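UDP-N-acetylmuramate--L-alanine ligase (Thermotoga maritima, PDB 1J6U) catalyses the ATP-dependent joining of L-alanine to UDP-N-acetylmuramate, a cytoplasmic step in building the peptidoglycan of the bacterial cell wall. Local coordinates at residues E99-R111 and V166-F180. Numbering follows the deposited sequence.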
loop_
_atom_site.group_PDB
_atom_site.type_symbol
_atom_site.label_atom_id
_atom_site.label_comp_id
_atom_site.label_asym_id
_atom_site.label_seq_id
_atom_site.Cartn_x
_atom_site.Cartn_y
_atom_site.Cartn_z
ATOM N N GLU A 99 13.877 16.931 11.691
ATOM C CA GLU A 99 13.063 15.901 12.268
ATOM C C GLU A 99 12.831 14.746 11.329
ATOM O O GLU A 99 12.928 14.896 10.100
ATOM C CB GLU A 99 11.757 16.488 12.727
ATOM C CG GLU A 99 11.402 15.925 14.050
ATOM C CD GLU A 99 10.627 16.903 14.849
ATOM O OE1 GLU A 99 11.047 18.089 14.852
ATOM O OE2 GLU A 99 9.614 16.481 15.464
ATOM N N ASN A 100 12.575 13.584 11.929
ATOM C CA ASN A 100 12.303 12.349 11.192
ATOM C C ASN A 100 10.814 12.189 10.930
ATOM O O ASN A 100 9.988 12.486 11.795
ATOM C CB ASN A 100 12.853 11.158 11.966
ATOM C CG ASN A 100 14.390 11.161 11.990
ATOM O OD1 ASN A 100 15.033 11.152 10.934
ATOM N ND2 ASN A 100 14.976 11.196 13.183
ATOM N N ARG A 101 10.491 11.750 9.717
ATOM C CA ARG A 101 9.123 11.539 9.256
ATOM C C ARG A 101 8.149 10.993 10.318
ATOM O O ARG A 101 7.214 11.689 10.718
ATOM C CB ARG A 101 9.156 10.599 8.047
ATOM C CG ARG A 101 7.837 10.474 7.260
ATOM C CD ARG A 101 7.982 9.472 6.087
ATOM N NE ARG A 101 8.562 8.200 6.544
ATOM C CZ ARG A 101 9.189 7.315 5.757
ATOM N NH1 ARG A 101 9.694 6.178 6.262
ATOM N NH2 ARG A 101 9.321 7.558 4.455
ATOM N N LEU A 102 8.394 9.778 10.804
ATOM C CA LEU A 102 7.479 9.140 11.747
ATOM C C LEU A 102 7.289 9.947 12.980
ATOM O O LEU A 102 6.159 10.207 13.405
ATOM C CB LEU A 102 7.956 7.754 12.159
ATOM C CG LEU A 102 6.968 6.610 11.994
ATOM C CD1 LEU A 102 7.302 5.569 13.033
ATOM C CD2 LEU A 102 5.516 7.101 12.131
ATOM N N HIS A 103 8.414 10.332 13.558
ATOM C CA HIS A 103 8.411 11.128 14.766
ATOM C C HIS A 103 7.624 12.424 14.564
ATOM O O HIS A 103 6.860 12.827 15.426
ATOM C CB HIS A 103 9.847 11.456 15.171
ATOM C CG HIS A 103 9.932 12.227 16.440
ATOM N ND1 HIS A 103 9.994 11.616 17.674
ATOM C CD2 HIS A 103 9.849 13.558 16.680
ATOM C CE1 HIS A 103 9.942 12.537 18.621
ATOM N NE2 HIS A 103 9.853 13.723 18.044
ATOM N N TYR A 104 7.815 13.081 13.425
ATOM C CA TYR A 104 7.111 14.329 13.146
ATOM C C TYR A 104 5.612 14.054 12.975
ATOM O O TYR A 104 4.748 14.835 13.392
ATOM C CB TYR A 104 7.648 14.955 11.875
ATOM C CG TYR A 104 6.990 16.263 11.543
ATOM C CD1 TYR A 104 7.256 17.414 12.296
ATOM C CD2 TYR A 104 6.116 16.368 10.454
ATOM C CE1 TYR A 104 6.676 18.645 11.962
ATOM C CE2 TYR A 104 5.528 17.584 10.121
ATOM C CZ TYR A 104 5.817 18.715 10.873
ATOM O OH TYR A 104 5.260 19.907 10.514
ATOM N N PHE A 105 5.323 12.934 12.328
ATOM C CA PHE A 105 3.960 12.519 12.123
ATOM C C PHE A 105 3.292 12.331 13.503
ATOM O O PHE A 105 2.179 12.822 13.752
ATOM C CB PHE A 105 3.938 11.208 11.344
ATOM C CG PHE A 105 2.572 10.737 11.044
ATOM C CD1 PHE A 105 1.685 11.563 10.354
ATOM C CD2 PHE A 105 2.145 9.490 11.475
ATOM C CE1 PHE A 105 0.381 11.153 10.092
ATOM C CE2 PHE A 105 0.846 9.067 11.222
ATOM C CZ PHE A 105 -0.036 9.906 10.525
ATOM N N ARG A 106 3.968 11.626 14.407
ATOM C CA ARG A 106 3.378 11.456 15.712
ATOM C C ARG A 106 3.107 12.793 16.348
ATOM O O ARG A 106 2.055 13.009 16.953
ATOM C CB ARG A 106 4.264 10.681 16.641
ATOM C CG ARG A 106 3.441 10.104 17.751
ATOM C CD ARG A 106 4.269 9.485 18.817
ATOM N NE ARG A 106 4.863 10.518 19.640
ATOM C CZ ARG A 106 5.648 10.255 20.663
ATOM N NH1 ARG A 106 5.917 8.995 20.962
ATOM N NH2 ARG A 106 6.161 11.243 21.376
ATOM N N ASP A 107 4.053 13.702 16.226
ATOM C CA ASP A 107 3.837 15.004 16.806
ATOM C C ASP A 107 2.670 15.637 16.090
ATOM O O ASP A 107 1.861 16.334 16.703
ATOM C CB ASP A 107 5.073 15.888 16.661
ATOM C CG ASP A 107 6.184 15.471 17.585
ATOM O OD1 ASP A 107 5.927 14.582 18.440
ATOM O OD2 ASP A 107 7.302 16.034 17.460
ATOM N N THR A 108 2.570 15.383 14.788
ATOM C CA THR A 108 1.490 15.990 14.026
ATOM C C THR A 108 0.142 15.492 14.526
ATOM O O THR A 108 -0.819 16.254 14.602
ATOM C CB THR A 108 1.662 15.750 12.512
ATOM O OG1 THR A 108 2.294 16.905 11.921
ATOM C CG2 THR A 108 0.301 15.499 11.848
ATOM N N LEU A 109 0.072 14.222 14.892
ATOM C CA LEU A 109 -1.171 13.710 15.410
ATOM C C LEU A 109 -1.400 14.333 16.773
ATOM O O LEU A 109 -2.517 14.739 17.069
ATOM C CB LEU A 109 -1.133 12.187 15.508
ATOM C CG LEU A 109 -1.067 11.492 14.151
ATOM C CD1 LEU A 109 -1.018 9.997 14.317
ATOM C CD2 LEU A 109 -2.265 11.920 13.357
ATOM N N LYS A 110 -0.362 14.427 17.608
ATOM C CA LYS A 110 -0.557 15.042 18.917
ATOM C C LYS A 110 -1.208 16.399 18.735
ATOM O O LYS A 110 -2.097 16.766 19.490
ATOM C CB LYS A 110 0.755 15.207 19.690
ATOM C CG LYS A 110 1.222 13.921 20.360
ATOM C CD LYS A 110 2.508 14.070 21.169
ATOM C CE LYS A 110 2.956 12.719 21.750
ATOM N NZ LYS A 110 4.017 12.839 22.794
ATOM N N ARG A 111 -0.784 17.156 17.736
ATOM C CA ARG A 111 -1.411 18.444 17.524
ATOM C C ARG A 111 -2.871 18.251 17.073
ATOM O O ARG A 111 -3.758 18.979 17.514
ATOM C CB ARG A 111 -0.637 19.259 16.486
ATOM C CG ARG A 111 0.535 20.047 17.047
ATOM C CD ARG A 111 1.383 20.687 15.943
ATOM N NE ARG A 111 2.626 19.943 15.737
ATOM C CZ ARG A 111 3.082 19.538 14.551
ATOM N NH1 ARG A 111 2.408 19.795 13.427
ATOM N NH2 ARG A 111 4.216 18.855 14.491
ATOM N N VAL A 166 -8.961 10.933 12.260
ATOM C CA VAL A 166 -7.861 10.772 11.346
ATOM C C VAL A 166 -7.546 9.272 11.212
ATOM O O VAL A 166 -7.509 8.522 12.200
ATOM C CB VAL A 166 -6.624 11.576 11.813
ATOM C CG1 VAL A 166 -6.317 11.264 13.255
ATOM C CG2 VAL A 166 -5.405 11.223 10.934
ATOM N N VAL A 167 -7.373 8.850 9.960
ATOM C CA VAL A 167 -7.064 7.468 9.607
ATOM C C VAL A 167 -5.648 7.426 9.043
ATOM O O VAL A 167 -5.306 8.214 8.142
ATOM C CB VAL A 167 -8.009 6.941 8.466
ATOM C CG1 VAL A 167 -7.872 5.450 8.330
ATOM C CG2 VAL A 167 -9.425 7.326 8.728
ATOM N N TYR A 168 -4.833 6.500 9.530
ATOM C CA TYR A 168 -3.476 6.391 9.011
ATOM C C TYR A 168 -2.873 5.007 9.116
ATOM O O TYR A 168 -3.344 4.123 9.823
ATOM C CB TYR A 168 -2.575 7.399 9.698
ATOM C CG TYR A 168 -2.506 7.199 11.182
ATOM C CD1 TYR A 168 -1.505 6.399 11.756
ATOM C CD2 TYR A 168 -3.452 7.811 12.031
ATOM C CE1 TYR A 168 -1.439 6.212 13.145
ATOM C CE2 TYR A 168 -3.394 7.635 13.430
ATOM C CZ TYR A 168 -2.385 6.841 13.970
ATOM O OH TYR A 168 -2.296 6.730 15.321
ATOM N N GLU A 169 -1.803 4.855 8.371
ATOM C CA GLU A 169 -1.047 3.625 8.246
ATOM C C GLU A 169 0.178 3.734 9.168
ATOM O O GLU A 169 0.801 4.747 9.215
ATOM C CB GLU A 169 -0.616 3.545 6.775
ATOM C CG GLU A 169 -0.078 2.249 6.244
ATOM C CD GLU A 169 0.188 2.314 4.730
ATOM O OE1 GLU A 169 -0.772 2.536 3.944
ATOM O OE2 GLU A 169 1.367 2.144 4.329
ATOM N N LEU A 170 0.504 2.710 9.928
ATOM C CA LEU A 170 1.693 2.759 10.754
ATOM C C LEU A 170 2.620 1.697 10.202
ATOM O O LEU A 170 2.246 0.530 10.084
ATOM C CB LEU A 170 1.389 2.414 12.217
ATOM C CG LEU A 170 1.107 3.580 13.138
ATOM C CD1 LEU A 170 0.996 3.063 14.547
ATOM C CD2 LEU A 170 2.236 4.569 13.060
ATOM N N ASP A 171 3.839 2.076 9.868
ATOM C CA ASP A 171 4.757 1.074 9.351
ATOM C C ASP A 171 5.487 0.357 10.484
ATOM O O ASP A 171 6.269 0.962 11.217
ATOM C CB ASP A 171 5.764 1.723 8.405
ATOM C CG ASP A 171 6.868 0.786 8.040
ATOM O OD1 ASP A 171 6.552 -0.385 7.729
ATOM O OD2 ASP A 171 8.045 1.222 8.073
ATOM N N GLU A 172 5.242 -0.934 10.627
ATOM C CA GLU A 172 5.883 -1.662 11.686
ATOM C C GLU A 172 7.337 -1.954 11.377
ATOM O O GLU A 172 7.945 -2.868 11.954
ATOM C CB GLU A 172 5.118 -2.962 12.007
ATOM C CG GLU A 172 4.648 -3.840 10.831
ATOM C CD GLU A 172 5.775 -4.397 9.985
ATOM O OE1 GLU A 172 6.401 -3.599 9.246
ATOM O OE2 GLU A 172 6.034 -5.626 10.061
ATOM N N SER A 173 7.909 -1.186 10.465
ATOM C CA SER A 173 9.309 -1.413 10.141
ATOM C C SER A 173 10.100 -0.613 11.117
ATOM O O SER A 173 11.173 -1.013 11.528
ATOM C CB SER A 173 9.642 -0.968 8.724
ATOM O OG SER A 173 9.117 -1.920 7.835
ATOM N N GLU A 174 9.560 0.532 11.487
ATOM C CA GLU A 174 10.248 1.372 12.435
ATOM C C GLU A 174 9.684 1.075 13.808
ATOM O O GLU A 174 8.496 1.265 14.046
ATOM C CB GLU A 174 10.051 2.848 12.080
ATOM C CG GLU A 174 9.729 3.069 10.591
ATOM C CD GLU A 174 9.889 4.528 10.130
ATOM O OE1 GLU A 174 9.174 4.932 9.169
ATOM O OE2 GLU A 174 10.736 5.257 10.717
ATOM N N GLU A 175 10.547 0.598 14.700
ATOM C CA GLU A 175 10.186 0.281 16.086
ATOM C C GLU A 175 9.355 1.396 16.757
ATOM O O GLU A 175 8.461 1.126 17.576
ATOM C CB GLU A 175 11.468 0.041 16.886
ATOM C CG GLU A 175 11.289 -0.541 18.282
ATOM C CD GLU A 175 12.628 -0.761 18.976
ATOM O OE1 GLU A 175 12.864 -1.877 19.506
ATOM O OE2 GLU A 175 13.444 0.194 18.983
ATOM N N PHE A 176 9.650 2.640 16.396
ATOM C CA PHE A 176 8.953 3.808 16.948
ATOM C C PHE A 176 7.446 3.776 16.712
ATOM O O PHE A 176 6.736 4.609 17.255
ATOM C CB PHE A 176 9.498 5.093 16.322
ATOM C CG PHE A 176 9.031 6.360 17.003
ATOM C CD1 PHE A 176 9.535 6.725 18.246
ATOM C CD2 PHE A 176 8.105 7.204 16.384
ATOM C CE1 PHE A 176 9.123 7.919 18.869
ATOM C CE2 PHE A 176 7.683 8.397 16.986
ATOM C CZ PHE A 176 8.194 8.760 18.240
ATOM N N PHE A 177 6.949 2.843 15.898
ATOM C CA PHE A 177 5.510 2.827 15.651
ATOM C C PHE A 177 4.826 2.523 16.956
ATOM O O PHE A 177 3.723 3.006 17.210
ATOM C CB PHE A 177 5.128 1.811 14.562
ATOM C CG PHE A 177 4.927 0.409 15.051
ATOM C CD1 PHE A 177 3.635 -0.061 15.353
ATOM C CD2 PHE A 177 6.001 -0.464 15.158
ATOM C CE1 PHE A 177 3.416 -1.385 15.751
ATOM C CE2 PHE A 177 5.800 -1.791 15.556
ATOM C CZ PHE A 177 4.503 -2.260 15.855
ATOM N N SER A 178 5.523 1.755 17.786
ATOM C CA SER A 178 5.054 1.349 19.119
ATOM C C SER A 178 4.829 2.532 20.080
ATOM O O SER A 178 4.285 2.354 21.160
ATOM C CB SER A 178 6.073 0.422 19.756
ATOM O OG SER A 178 7.228 1.189 20.015
ATOM N N GLU A 179 5.260 3.721 19.674
ATOM C CA GLU A 179 5.122 4.931 20.459
ATOM C C GLU A 179 3.805 5.633 20.175
ATOM O O GLU A 179 3.464 6.628 20.815
ATOM C CB GLU A 179 6.278 5.894 20.153
ATOM C CG GLU A 179 7.629 5.392 20.604
ATOM C CD GLU A 179 7.650 5.089 22.091
ATOM O OE1 GLU A 179 7.829 3.902 22.463
ATOM O OE2 GLU A 179 7.476 6.044 22.884
ATOM N N PHE A 180 3.074 5.137 19.193
ATOM C CA PHE A 180 1.781 5.719 18.870
ATOM C C PHE A 180 0.751 5.120 19.825
ATOM O O PHE A 180 0.944 4.039 20.384
ATOM C CB PHE A 180 1.373 5.387 17.412
ATOM C CG PHE A 180 2.090 6.201 16.395
ATOM C CD1 PHE A 180 3.456 6.029 16.177
ATOM C CD2 PHE A 180 1.427 7.209 15.708
ATOM C CE1 PHE A 180 4.141 6.877 15.286
ATOM C CE2 PHE A 180 2.110 8.052 14.817
ATOM C CZ PHE A 180 3.459 7.886 14.611
HETATM O O HOH W 1 10.737 8.594 10.359
#
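Phe180 lies flat between two aliphatic groups: CG of Arg106 sits over one face, 3.9 Å from the ring centroid in a CH-pi contact, and Leu170 CD2 covers the opposite face. Leu109 CD1 meets the edge of the same ring, and this methyl also rests over the face of Tyr168, 3.7 Å from that ring's centroid. CB of Tyr168 already points toward the helix, and CG, set between the backbone N and the carbonyl carbon (chi1 60°), brings the ring against it to receive the edge of Phe105, the planes 78° apart. Its hydroxyl is hydrogen-bonded to Glu116 of the neighbouring strand 116-120, so tyrosine offers the helix an apolar face and still has a partner for its OH. Replacing this ring by an alanine is likely to leave Leu109 CD1 and the Phe105 edge without the face they pack on, and Glu116 without its hydroxyl partner. The packing joins two Mur ligase domains: helix 101-111, from the N-terminal Rossmann-like domain, runs almost antiparallel (167°) to strand 166-170 of the central, ATP-binding domain. Nearer the helix's N-terminal end, branched Leu102 divides its methyls, CD1 to the Phe176 edge and CD2 to Phe180 CZ (3.3 Å). Phe176 CZ lies over one face of the Arg106 guanidinium. Arginine fits here because its bent chain gives methylenes to Phe180 yet carries NH1 to Glu179 O, a weak hydrogen bond of 3.4 Å. At the helix start, Arg101 NH1 forms a salt bridge with Glu174 OE1 (3.2 Å), meeting it from above the carboxylate plane.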